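Side-chain contacts in leucine-rich repeat protein (Bacteroides thetaiotaomicron, PDB 4ECN), which is of unknown function but, as an extracellular protein built largely of leucine-rich repeats, probably binds other proteins: residues H357-S362 with N432-I437; R364-E369 with R384-K389; Y288-G291 with I297-L300; E348-S353 with L490-D495. All blocks are in the same frame, centred on the assembly; numbering follows the deposited sequence.

In the fold
All four contacts lie in the leucine-rich-repeat part of the chain. Contacts 1 and 2 are partly buried and both draw on the long, partly helical excursion that follows strand 351-353, contact 1 joining its start to the loop before strand 436-440; they touch through H357 and H386, whose imidazoles are probably hydrogen-bonded. Contacts 3 and 4 are surface contacts, contact 3 in a loop before strand 317-319 and contact 4 across strand 452-456, which lies between its two partners' strands. Their chemistry differs accordingly: contact 1 turns on a buried carboxylate, contacts 2 and 3 on edge-to-face aromatic pairs, contact 4 on a long ion pair. Contacts 2 and 4 share the R384-D495 salt bridge.

Contact 1 (H357-S362 with N432-I437); sequences HSETVS and NLTNRI
The carboxylate of E359 is the flat group that meets T434, whose hydroxyl approaches from above the carboxylate plane: OG1 of T434 donates to OE1 of E359 over 2.7 Å and stands 51° out of that plane. OE2 of E359 is also near this hydroxyl, but the angle is too poor for a bond. A second flat group, the amide of N435, lies beside T434; its ND2 gives a weak hydrogen bond to T434 OG1 at 3.1 Å. On its other end, OD1 takes the backbone N-H of I437 at 3.2 Å, in the carbonyl plane and on a lone pair, which makes an Asx turn leading into strand 436-440. In the leucine-rich-repeat fold the E359-T434 bond ties the short helix 359-362, which follows strand 351-353, to the loop entering strand 436-440, which pairs with strand 338-339. E359 is buried, and a glutamate suits the place because its extended chain (chi2 172°) carries the carboxylate to several donors: OE1 also accepts from T356 N and N457 ND2, and OE2 from G332 N. These donors would probably favour the ionised acid. Threonine suits position 434 in offering a hydroxyl to the acid and a methyl to its neighbour. With OG1 lying between the backbone N and the carbonyl carbon (chi1 64°), the methyl is left for the more exposed T360, and the two CG2 atoms of T360 and T434 meet at 3.7 Å.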
loop_
_atom_site.group_PDB
_atom_site.type_symbol
_atom_site.label_atom_id
_atom_site.label_comp_id
_atom_site.label_asym_id
_atom_site.label_seq_id
_atom_site.Cartn_x
_atom_site.Cartn_y
_atom_site.Cartn_z
ATOM N N HIS A 357 -0.269 -3.860 -0.694
ATOM C CA HIS A 357 0.331 -3.722 -2.016
ATOM C C HIS A 357 0.749 -2.261 -2.281
ATOM O O HIS A 357 1.627 -2.012 -3.105
ATOM C CB HIS A 357 -0.648 -4.213 -3.100
ATOM C CG HIS A 357 -1.964 -3.522 -3.081
ATOM N ND1 HIS A 357 -2.996 -3.977 -2.295
ATOM C CD2 HIS A 357 -2.368 -2.412 -3.740
ATOM C CE1 HIS A 357 -3.994 -3.125 -2.488
ATOM N NE2 HIS A 357 -3.665 -2.179 -3.365
ATOM N N SER A 358 0.151 -1.318 -1.537
ATOM C CA SER A 358 0.301 0.138 -1.616
ATOM C C SER A 358 1.267 0.707 -0.525
ATOM O O SER A 358 1.558 1.903 -0.542
ATOM C CB SER A 358 -1.081 0.775 -1.461
ATOM O OG SER A 358 -1.136 2.108 -1.945
ATOM N N GLU A 359 1.763 -0.144 0.401
ATOM C CA GLU A 359 2.607 0.234 1.538
ATOM C C GLU A 359 3.815 1.133 1.107
ATOM O O GLU A 359 4.017 2.207 1.688
ATOM C CB GLU A 359 3.106 -1.041 2.236
ATOM C CG GLU A 359 3.264 -0.990 3.752
ATOM C CD GLU A 359 3.578 -2.346 4.369
ATOM O OE1 GLU A 359 3.451 -3.366 3.649
ATOM O OE2 GLU A 359 4.008 -2.386 5.547
ATOM N N THR A 360 4.573 0.736 0.069
ATOM C CA THR A 360 5.748 1.516 -0.377
ATOM C C THR A 360 5.366 2.819 -1.102
ATOM O O THR A 360 6.209 3.713 -1.276
ATOM C CB THR A 360 6.613 0.680 -1.292
ATOM O OG1 THR A 360 5.786 0.211 -2.359
ATOM C CG2 THR A 360 7.262 -0.489 -0.562
ATOM N N VAL A 361 4.108 2.935 -1.507
ATOM C CA VAL A 361 3.616 4.108 -2.202
ATOM C C VAL A 361 2.963 5.063 -1.203
ATOM O O VAL A 361 3.331 6.221 -1.187
ATOM C CB VAL A 361 2.636 3.670 -3.321
ATOM C CG1 VAL A 361 1.842 4.841 -3.897
ATOM C CG2 VAL A 361 3.366 2.911 -4.416
ATOM N N SER A 362 1.988 4.599 -0.394
ATOM C CA SER A 362 1.213 5.474 0.488
ATOM C C SER A 362 1.048 4.947 1.937
ATOM O O SER A 362 0.115 5.376 2.624
ATOM C CB SER A 362 -0.174 5.693 -0.111
ATOM O OG SER A 362 -0.794 4.481 -0.511
ATOM N N ASN A 432 10.594 -7.694 -2.756
ATOM C CA ASN A 432 11.109 -6.674 -1.855
ATOM C C ASN A 432 10.182 -6.580 -0.653
ATOM O O ASN A 432 8.970 -6.395 -0.803
ATOM C CB ASN A 432 11.293 -5.331 -2.558
ATOM C CG ASN A 432 12.535 -5.250 -3.433
ATOM O OD1 ASN A 432 13.193 -6.256 -3.776
ATOM N ND2 ASN A 432 12.894 -4.029 -3.806
ATOM N N LEU A 433 10.762 -6.767 0.545
ATOM C CA LEU A 433 10.030 -6.815 1.810
ATOM C C LEU A 433 9.837 -5.442 2.412
ATOM O O LEU A 433 10.735 -4.602 2.339
ATOM C CB LEU A 433 10.775 -7.711 2.814
ATOM C CG LEU A 433 11.082 -9.114 2.316
ATOM C CD1 LEU A 433 12.024 -9.810 3.224
ATOM C CD2 LEU A 433 9.818 -9.926 2.135
ATOM N N THR A 434 8.657 -5.235 3.037
ATOM C CA THR A 434 8.286 -4.010 3.755
ATOM C C THR A 434 8.386 -4.245 5.269
ATOM O O THR A 434 8.258 -3.305 6.065
ATOM C CB THR A 434 6.870 -3.529 3.376
ATOM O OG1 THR A 434 5.888 -4.492 3.772
ATOM C CG2 THR A 434 6.727 -3.168 1.915
ATOM N N ASN A 435 8.585 -5.511 5.657
ATOM C CA ASN A 435 8.639 -5.954 7.048
ATOM C C ASN A 435 9.362 -7.308 7.166
ATOM O O ASN A 435 9.476 -8.017 6.156
ATOM C CB ASN A 435 7.203 -6.073 7.586
ATOM C CG ASN A 435 6.373 -7.128 6.873
ATOM O OD1 ASN A 435 6.496 -8.344 7.103
ATOM N ND2 ASN A 435 5.503 -6.682 5.995
ATOM N N ARG A 436 9.777 -7.697 8.394
ATOM C CA ARG A 436 10.391 -9.011 8.644
ATOM C C ARG A 436 9.468 -9.845 9.600
ATOM O O ARG A 436 9.965 -10.458 10.542
ATOM C CB ARG A 436 11.849 -8.912 9.202
ATOM C CG ARG A 436 12.913 -8.140 8.379
ATOM C CD ARG A 436 13.136 -8.725 6.990
ATOM N NE ARG A 436 14.264 -8.147 6.240
ATOM C CZ ARG A 436 14.223 -7.046 5.482
ATOM N NH1 ARG A 436 13.119 -6.299 5.429
ATOM N NH2 ARG A 436 15.302 -6.654 4.818
ATOM N N ILE A 437 8.127 -9.862 9.332
ATOM C CA ILE A 437 7.133 -10.643 10.095
ATOM C C ILE A 437 7.267 -12.107 9.660
ATOM O O ILE A 437 6.903 -12.442 8.536
ATOM C CB ILE A 437 5.675 -10.108 9.930
ATOM C CG1 ILE A 437 5.541 -8.635 10.401
ATOM C CG2 ILE A 437 4.677 -11.014 10.666
ATOM C CD1 ILE A 437 4.171 -7.962 10.157
#

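Contact 2 (R364-E369 with R384-K389); sequences RLFGDE and RMHYKK
F366 presents its ring edge to the face of H386, an edge-to-face aromatic pair with planes at 85° and centroids 5.6 Å apart. It joins a type II' beta turn, F366 to E369, to the start of helix 386-391, both within the long connection after strand 351-353 of the leucine-rich-repeat fold. The phenylalanine uses two parts of its side chain. Its CB sits over the centre of the imidazole in a CH-pi contact, 4.0 Å from the ring centroid and close to the normal, while CD2 of F366 comes within 3.9 Å of ND1 of H386, which lies in the plane of the phenyl ring at its edge. The imidazole reaches the turn because its CG is anti to the backbone N (chi1 -170°). A histidine suits this place in offering a flat face to F366 and a polar rim to another ring: ND1 is hydrogen-bonded to NE2 of H357. Were H386 cut back to an alanine, F366 CB would probably lose its aromatic cover and H357 NE2 this partner. Glycine fits position 367, where the turn needs a positive phi (76°). G367 N lies 3.4 Å from H386 NE2, at an angle too poor for a hydrogen bond.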
loop_
_atom_site.group_PDB
_atom_site.type_symbol
_atom_site.label_atom_id
_atom_site.label_comp_id
_atom_site.label_asym_id
_atom_site.label_seq_id
_atom_site.Cartn_x
_atom_site.Cartn_y
_atom_site.Cartn_z
ATOM N N ARG A 364 -0.008 3.385 5.132
ATOM C CA ARG A 364 -1.268 2.945 5.750
ATOM C C ARG A 364 -2.479 3.146 4.835
ATOM O O ARG A 364 -3.496 2.474 5.018
ATOM C CB ARG A 364 -1.440 3.801 7.009
ATOM C CG ARG A 364 -2.584 3.526 7.938
ATOM C CD ARG A 364 -2.490 4.466 9.123
ATOM N NE ARG A 364 -1.245 4.300 9.885
ATOM C CZ ARG A 364 -0.458 5.305 10.249
ATOM N NH1 ARG A 364 -0.778 6.550 9.939
ATOM N NH2 ARG A 364 0.654 5.072 10.927
ATOM N N LEU A 365 -2.393 4.109 3.898
ATOM C CA LEU A 365 -3.480 4.466 2.991
ATOM C C LEU A 365 -3.471 3.708 1.665
ATOM O O LEU A 365 -2.461 3.114 1.265
ATOM C CB LEU A 365 -3.412 5.953 2.653
ATOM C CG LEU A 365 -3.501 6.932 3.786
ATOM C CD1 LEU A 365 -3.202 8.346 3.294
ATOM C CD2 LEU A 365 -4.850 6.832 4.488
ATOM N N PHE A 366 -4.633 3.767 0.995
ATOM C CA PHE A 366 -4.956 3.283 -0.338
ATOM C C PHE A 366 -5.342 4.501 -1.116
ATOM O O PHE A 366 -6.512 4.919 -1.095
ATOM C CB PHE A 366 -6.052 2.219 -0.303
ATOM C CG PHE A 366 -5.688 0.965 0.446
ATOM C CD1 PHE A 366 -5.924 0.860 1.809
ATOM C CD2 PHE A 366 -5.143 -0.124 -0.218
ATOM C CE1 PHE A 366 -5.597 -0.304 2.496
ATOM C CE2 PHE A 366 -4.823 -1.291 0.469
ATOM C CZ PHE A 366 -5.044 -1.370 1.824
ATOM N N GLY A 367 -4.322 5.160 -1.657
ATOM C CA GLY A 367 -4.499 6.444 -2.311
ATOM C C GLY A 367 -4.663 7.489 -1.229
ATOM O O GLY A 367 -3.698 7.805 -0.524
ATOM N N ASP A 368 -5.902 7.939 -1.023
ATOM C CA ASP A 368 -6.205 8.934 -0.001
ATOM C C ASP A 368 -7.039 8.368 1.116
ATOM O O ASP A 368 -7.057 8.974 2.193
ATOM C CB ASP A 368 -6.937 10.148 -0.599
ATOM C CG ASP A 368 -6.037 11.167 -1.284
ATOM O OD1 ASP A 368 -4.787 11.079 -1.110
ATOM O OD2 ASP A 368 -6.578 12.084 -1.946
ATOM N N GLU A 369 -7.761 7.246 0.889
ATOM C CA GLU A 369 -8.584 6.748 1.995
ATOM C C GLU A 369 -7.933 5.547 2.661
ATOM O O GLU A 369 -6.962 4.968 2.165
ATOM C CB GLU A 369 -10.046 6.436 1.629
ATOM C CG GLU A 369 -10.306 5.754 0.296
ATOM C CD GLU A 369 -11.793 5.629 0.032
ATOM O OE1 GLU A 369 -12.552 6.554 0.411
ATOM O OE2 GLU A 369 -12.207 4.574 -0.501
ATOM N N ARG A 384 -11.362 -2.488 -2.868
ATOM C CA ARG A 384 -11.127 -3.726 -3.632
ATOM C C ARG A 384 -10.558 -3.427 -5.055
ATOM O O ARG A 384 -9.756 -4.209 -5.578
ATOM C CB ARG A 384 -12.427 -4.524 -3.757
ATOM C CG ARG A 384 -12.848 -5.251 -2.512
ATOM C CD ARG A 384 -14.303 -5.626 -2.591
ATOM N NE ARG A 384 -14.627 -6.699 -1.652
ATOM C CZ ARG A 384 -15.778 -7.367 -1.636
ATOM N NH1 ARG A 384 -16.728 -7.087 -2.522
ATOM N NH2 ARG A 384 -15.975 -8.340 -0.757
HETATM N N MSE A 385 -10.975 -2.295 -5.662
HETATM C CA MSE A 385 -10.554 -1.882 -6.999
HETATM C C MSE A 385 -9.220 -1.125 -6.972
HETATM O O MSE A 385 -8.729 -0.753 -8.058
HETATM C CB MSE A 385 -11.640 -0.993 -7.693
HETATM C CG MSE A 385 -12.961 -1.711 -8.056
HETATM SE SE MSE A 385 -12.829 -3.439 -9.005
HETATM C CE MSE A 385 -12.837 -4.634 -7.507
ATOM N N HIS A 386 -8.622 -0.894 -5.764
ATOM C CA HIS A 386 -7.358 -0.151 -5.677
ATOM C C HIS A 386 -6.253 -0.869 -6.450
ATOM O O HIS A 386 -5.628 -0.208 -7.284
ATOM C CB HIS A 386 -6.917 0.098 -4.243
ATOM C CG HIS A 386 -5.769 1.049 -4.150
ATOM N ND1 HIS A 386 -4.464 0.600 -3.997
ATOM C CD2 HIS A 386 -5.757 2.403 -4.235
ATOM C CE1 HIS A 386 -3.711 1.690 -3.944
ATOM N NE2 HIS A 386 -4.442 2.800 -4.105
ATOM N N TYR A 387 -6.066 -2.222 -6.260
ATOM C CA TYR A 387 -5.038 -2.976 -6.999
ATOM C C TYR A 387 -5.189 -2.745 -8.513
ATOM O O TYR A 387 -4.207 -2.422 -9.191
ATOM C CB TYR A 387 -5.058 -4.492 -6.687
ATOM C CG TYR A 387 -3.823 -5.224 -7.198
ATOM C CD1 TYR A 387 -2.661 -5.285 -6.441
ATOM C CD2 TYR A 387 -3.803 -5.808 -8.463
ATOM C CE1 TYR A 387 -1.517 -5.925 -6.916
ATOM C CE2 TYR A 387 -2.654 -6.442 -8.959
ATOM C CZ TYR A 387 -1.510 -6.491 -8.183
ATOM O OH TYR A 387 -0.380 -7.121 -8.661
ATOM N N LYS A 388 -6.424 -2.850 -9.019
ATOM C CA LYS A 388 -6.736 -2.683 -10.435
ATOM C C LYS A 388 -6.284 -1.304 -10.935
ATOM O O LYS A 388 -5.623 -1.236 -11.964
ATOM C CB LYS A 388 -8.239 -2.884 -10.666
ATOM C CG LYS A 388 -8.598 -3.137 -12.116
ATOM C CD LYS A 388 -10.048 -3.570 -12.289
ATOM C CE LYS A 388 -11.094 -2.471 -12.213
ATOM N NZ LYS A 388 -11.318 -1.807 -13.522
ATOM N N LYS A 389 -6.602 -0.222 -10.192
ATOM C CA LYS A 389 -6.289 1.160 -10.571
ATOM C C LYS A 389 -4.790 1.434 -10.470
ATOM O O LYS A 389 -4.234 2.158 -11.314
ATOM C CB LYS A 389 -7.078 2.188 -9.708
ATOM C CG LYS A 389 -8.610 2.055 -9.857
ATOM C CD LYS A 389 -9.424 3.158 -9.135
ATOM C CE LYS A 389 -10.766 2.702 -8.558
ATOM N NZ LYS A 389 -10.672 2.296 -7.109
#

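Contact 3 (Y288-G291 with I297-L300); sequences YYSG and IHSL
Y288 and L300 are joined through their backbones: Y288 N donates to L300 O over 2.8 Å. This bond draws together two parts of the loop between helix 266-280 and strand 317-319, in the leucine-rich-repeat region. The aromatic part of the contact is an offset edge-to-face pair, the edge of Y288 turned toward the face of H298 with centroids 5.6 Å apart and planes at 71°. Van der Waals contacts complete it. CD2 of Y288 packs at 3.8 Å on CB of H298, and CB of S290 lies 3.4 Å from H298 ND1; a residue as small as serine leaves room for the imidazole. The phenol is directed away from its backbone N by an anti CG (chi1 177°), and its far end belongs to other partners: R364 N donates to the hydroxyl, R364 also makes a cation-pi contact, and F333 meets the ring. Replacing Y288 by a serine would probably leave the face of H298 without its aromatic neighbour and the R364 N-H without its acceptor. Tyrosine thus works twice over, its ring edge weakly polar toward a histidine at the surface and its hydroxyl bonding to the long connection after strand 351-353.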
loop_
_atom_site.group_PDB
_atom_site.type_symbol
_atom_site.label_atom_id
_atom_site.label_comp_id
_atom_site.label_asym_id
_atom_site.label_seq_id
_atom_site.Cartn_x
_atom_site.Cartn_y
_atom_site.Cartn_z
ATOM N N TYR A 288 7.400 4.666 10.737
ATOM C CA TYR A 288 6.364 4.712 9.722
ATOM C C TYR A 288 6.846 5.494 8.508
ATOM O O TYR A 288 7.389 6.589 8.666
ATOM C CB TYR A 288 5.077 5.328 10.284
ATOM C CG TYR A 288 3.977 5.485 9.266
ATOM C CD1 TYR A 288 3.166 4.409 8.913
ATOM C CD2 TYR A 288 3.706 6.721 8.689
ATOM C CE1 TYR A 288 2.137 4.551 7.979
ATOM C CE2 TYR A 288 2.682 6.877 7.751
ATOM C CZ TYR A 288 1.909 5.786 7.392
ATOM O OH TYR A 288 0.907 5.952 6.471
ATOM N N TYR A 289 6.654 4.911 7.297
ATOM C CA TYR A 289 6.958 5.508 6.005
ATOM C C TYR A 289 5.657 5.759 5.274
ATOM O O TYR A 289 4.920 4.819 4.992
ATOM C CB TYR A 289 7.912 4.630 5.178
ATOM C CG TYR A 289 8.278 5.243 3.841
ATOM C CD1 TYR A 289 8.772 6.545 3.760
ATOM C CD2 TYR A 289 8.138 4.522 2.661
ATOM C CE1 TYR A 289 9.088 7.125 2.533
ATOM C CE2 TYR A 289 8.470 5.086 1.428
ATOM C CZ TYR A 289 8.960 6.385 1.370
ATOM O OH TYR A 289 9.289 6.964 0.166
ATOM N N SER A 290 5.358 7.026 4.994
ATOM C CA SER A 290 4.116 7.410 4.331
ATOM C C SER A 290 4.207 7.297 2.816
ATOM O O SER A 290 3.175 7.392 2.170
ATOM C CB SER A 290 3.731 8.832 4.709
ATOM O OG SER A 290 4.728 9.772 4.342
ATOM N N GLY A 291 5.421 7.139 2.273
ATOM C CA GLY A 291 5.683 6.981 0.847
ATOM C C GLY A 291 5.517 8.209 -0.026
ATOM O O GLY A 291 5.580 8.131 -1.266
ATOM N N ILE A 297 3.930 15.630 8.411
ATOM C CA ILE A 297 5.052 14.889 8.975
ATOM C C ILE A 297 4.405 13.881 9.897
ATOM O O ILE A 297 4.041 14.249 11.011
ATOM C CB ILE A 297 6.095 15.795 9.666
ATOM C CG1 ILE A 297 6.625 16.862 8.718
ATOM C CG2 ILE A 297 7.216 14.977 10.343
ATOM C CD1 ILE A 297 7.193 18.042 9.498
ATOM N N HIS A 298 4.154 12.652 9.412
ATOM C CA HIS A 298 3.454 11.634 10.198
ATOM C C HIS A 298 4.255 11.163 11.391
ATOM O O HIS A 298 5.485 11.249 11.395
ATOM C CB HIS A 298 3.108 10.410 9.331
ATOM C CG HIS A 298 2.097 10.706 8.271
ATOM N ND1 HIS A 298 2.481 10.994 6.969
ATOM C CD2 HIS A 298 0.749 10.803 8.366
ATOM C CE1 HIS A 298 1.357 11.221 6.307
ATOM N NE2 HIS A 298 0.289 11.121 7.107
ATOM N N SER A 299 3.539 10.649 12.408
ATOM C CA SER A 299 4.164 10.029 13.574
ATOM C C SER A 299 4.914 8.800 13.111
ATOM O O SER A 299 4.431 8.092 12.220
ATOM C CB SER A 299 3.121 9.676 14.617
ATOM O OG SER A 299 2.450 10.847 15.036
ATOM N N LEU A 300 6.105 8.594 13.648
ATOM C CA LEU A 300 6.986 7.489 13.314
ATOM C C LEU A 300 6.619 6.174 13.976
ATOM O O LEU A 300 7.017 5.109 13.476
ATOM C CB LEU A 300 8.412 7.826 13.777
ATOM C CG LEU A 300 9.130 8.975 13.109
ATOM C CD1 LEU A 300 10.471 9.196 13.771
ATOM C CD2 LEU A 300 9.312 8.719 11.626
#

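Contact 4 (E348-S353 with L490-D495); sequences ELKVLS and LKDLTD
K350 and D492 meet through their charged ends alone, NZ of K350 standing 3.9 Å from OD2 of D492 in a long salt bridge. The pair spans one intervening strand of the leucine-rich-repeat sheet: K350 directly precedes strand 351-353, D492 lies in the turn before strand 495-499, and strand 452-456 runs between. Little surface is buried, so the attraction is mainly electrostatic, and lysine and aspartate suit a partly exposed place where charged groups need not be fully desolvated. The lysine chain starts with CG beside the backbone N (chi1 -77°) and bends at its last torsion (chi4 -68°), bringing the ammonium across to the acid, and the two side chains approach each other obliquely. The same NZ has two further partners, a weak hydrogen bond to K449 O and a long, weak ion pair with D374 OD1, so its charge is probably spread over several oxygens.

The next shell fixes the backbones. K350 is held by backbone hydrogen bonds to T326 and Q451, beside the strands flanking its own. D492 is the third residue of a type I beta turn from L490 to L493, closed by a weak bond from L493 N to L490 O. Leucine suits positions 352 and 493, since both side chains pack on I453 of the middle strand. Just beyond the turn, R384 NH2 forms a salt bridge with D495 OD1. That oxygen also takes a hydrogen bond on its anti lone pair, from T494 OG1 to D495 OD1 at 2.9 Å.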
loop_
_atom_site.group_PDB
_atom_site.type_symbol
_atom_site.label_atom_id
_atom_site.label_comp_id
_atom_site.label_asym_id
_atom_site.label_seq_id
_atom_site.Cartn_x
_atom_site.Cartn_y
_atom_site.Cartn_z
ATOM N N GLU A 348 -13.119 -7.377 19.069
ATOM C CA GLU A 348 -13.948 -6.377 18.383
ATOM C C GLU A 348 -13.248 -5.911 17.084
ATOM O O GLU A 348 -13.731 -5.017 16.414
ATOM C CB GLU A 348 -14.256 -5.181 19.309
ATOM C CG GLU A 348 -15.019 -5.538 20.576
ATOM C CD GLU A 348 -16.393 -6.152 20.382
ATOM O OE1 GLU A 348 -17.163 -5.633 19.545
ATOM O OE2 GLU A 348 -16.714 -7.129 21.095
ATOM N N LEU A 349 -12.127 -6.535 16.733
ATOM C CA LEU A 349 -11.321 -6.231 15.552
ATOM C C LEU A 349 -12.111 -6.584 14.285
ATOM O O LEU A 349 -12.615 -7.699 14.165
ATOM C CB LEU A 349 -10.001 -7.035 15.659
ATOM C CG LEU A 349 -8.721 -6.575 14.968
ATOM C CD1 LEU A 349 -8.496 -5.106 15.097
ATOM C CD2 LEU A 349 -7.531 -7.315 15.548
ATOM N N LYS A 350 -12.281 -5.600 13.390
ATOM C CA LYS A 350 -13.049 -5.743 12.163
ATOM C C LYS A 350 -12.160 -5.615 10.914
ATOM O O LYS A 350 -12.485 -6.188 9.873
ATOM C CB LYS A 350 -14.185 -4.720 12.123
ATOM C CG LYS A 350 -15.341 -5.131 13.027
ATOM C CD LYS A 350 -16.620 -4.377 12.695
ATOM C CE LYS A 350 -17.875 -5.059 13.203
ATOM N NZ LYS A 350 -18.142 -6.347 12.486
ATOM N N VAL A 351 -11.043 -4.886 11.016
ATOM C CA VAL A 351 -10.080 -4.725 9.919
ATOM C C VAL A 351 -8.677 -4.913 10.531
ATOM O O VAL A 351 -8.392 -4.381 11.584
ATOM C CB VAL A 351 -10.243 -3.402 9.113
ATOM C CG1 VAL A 351 -11.537 -3.416 8.304
ATOM C CG2 VAL A 351 -10.181 -2.156 9.999
ATOM N N LEU A 352 -7.871 -5.780 9.940
ATOM C CA LEU A 352 -6.537 -6.144 10.421
ATOM C C LEU A 352 -5.599 -6.217 9.249
ATOM O O LEU A 352 -5.890 -6.897 8.269
ATOM C CB LEU A 352 -6.587 -7.479 11.187
ATOM C CG LEU A 352 -5.268 -8.062 11.668
ATOM C CD1 LEU A 352 -4.557 -7.117 12.632
ATOM C CD2 LEU A 352 -5.495 -9.408 12.311
ATOM N N SER A 353 -4.475 -5.512 9.349
ATOM C CA SER A 353 -3.544 -5.362 8.249
ATOM C C SER A 353 -2.053 -5.382 8.724
ATOM O O SER A 353 -1.660 -4.597 9.590
ATOM C CB SER A 353 -3.878 -4.049 7.559
ATOM O OG SER A 353 -2.988 -3.777 6.499
ATOM N N LEU A 490 -15.443 -17.202 11.253
ATOM C CA LEU A 490 -15.167 -15.880 10.678
ATOM C C LEU A 490 -16.074 -15.726 9.473
ATOM O O LEU A 490 -15.617 -15.695 8.331
ATOM C CB LEU A 490 -13.671 -15.659 10.330
ATOM C CG LEU A 490 -12.571 -16.107 11.310
ATOM C CD1 LEU A 490 -11.299 -15.408 11.008
ATOM C CD2 LEU A 490 -12.907 -15.826 12.763
ATOM N N LYS A 491 -17.387 -15.673 9.742
ATOM C CA LYS A 491 -18.460 -15.615 8.752
ATOM C C LYS A 491 -18.635 -14.167 8.192
ATOM O O LYS A 491 -19.470 -13.946 7.305
ATOM C CB LYS A 491 -19.769 -16.139 9.375
ATOM C CG LYS A 491 -19.660 -17.566 9.937
ATOM C CD LYS A 491 -20.997 -18.135 10.413
ATOM C CE LYS A 491 -20.886 -19.394 11.252
ATOM N NZ LYS A 491 -20.398 -19.118 12.636
ATOM N N ASP A 492 -17.807 -13.209 8.670
ATOM C CA ASP A 492 -17.801 -11.820 8.210
ATOM C C ASP A 492 -16.552 -11.495 7.373
ATOM O O ASP A 492 -16.505 -10.423 6.772
ATOM C CB ASP A 492 -17.871 -10.853 9.408
ATOM C CG ASP A 492 -19.251 -10.593 10.014
ATOM O OD1 ASP A 492 -20.179 -11.421 9.783
ATOM O OD2 ASP A 492 -19.399 -9.570 10.737
ATOM N N LEU A 493 -15.540 -12.402 7.354
ATOM C CA LEU A 493 -14.273 -12.214 6.638
ATOM C C LEU A 493 -14.470 -12.494 5.143
ATOM O O LEU A 493 -14.457 -13.649 4.707
ATOM C CB LEU A 493 -13.144 -13.097 7.241
ATOM C CG LEU A 493 -11.723 -12.985 6.629
ATOM C CD1 LEU A 493 -11.232 -11.549 6.560
ATOM C CD2 LEU A 493 -10.744 -13.786 7.408
ATOM N N THR A 494 -14.615 -11.412 4.365
ATOM C CA THR A 494 -14.867 -11.464 2.929
ATOM C C THR A 494 -13.649 -11.094 2.102
ATOM O O THR A 494 -13.571 -11.478 0.938
ATOM C CB THR A 494 -16.009 -10.506 2.580
ATOM O OG1 THR A 494 -15.649 -9.174 2.962
ATOM C CG2 THR A 494 -17.309 -10.899 3.243
ATOM N N ASP A 495 -12.718 -10.319 2.678
ATOM C CA ASP A 495 -11.539 -9.863 1.945
ATOM C C ASP A 495 -10.265 -10.317 2.595
ATOM O O ASP A 495 -10.098 -10.126 3.794
ATOM C CB ASP A 495 -11.537 -8.338 1.837
ATOM C CG ASP A 495 -12.570 -7.786 0.875
ATOM O OD1 ASP A 495 -13.780 -8.056 1.079
ATOM O OD2 ASP A 495 -12.177 -7.041 -0.044
#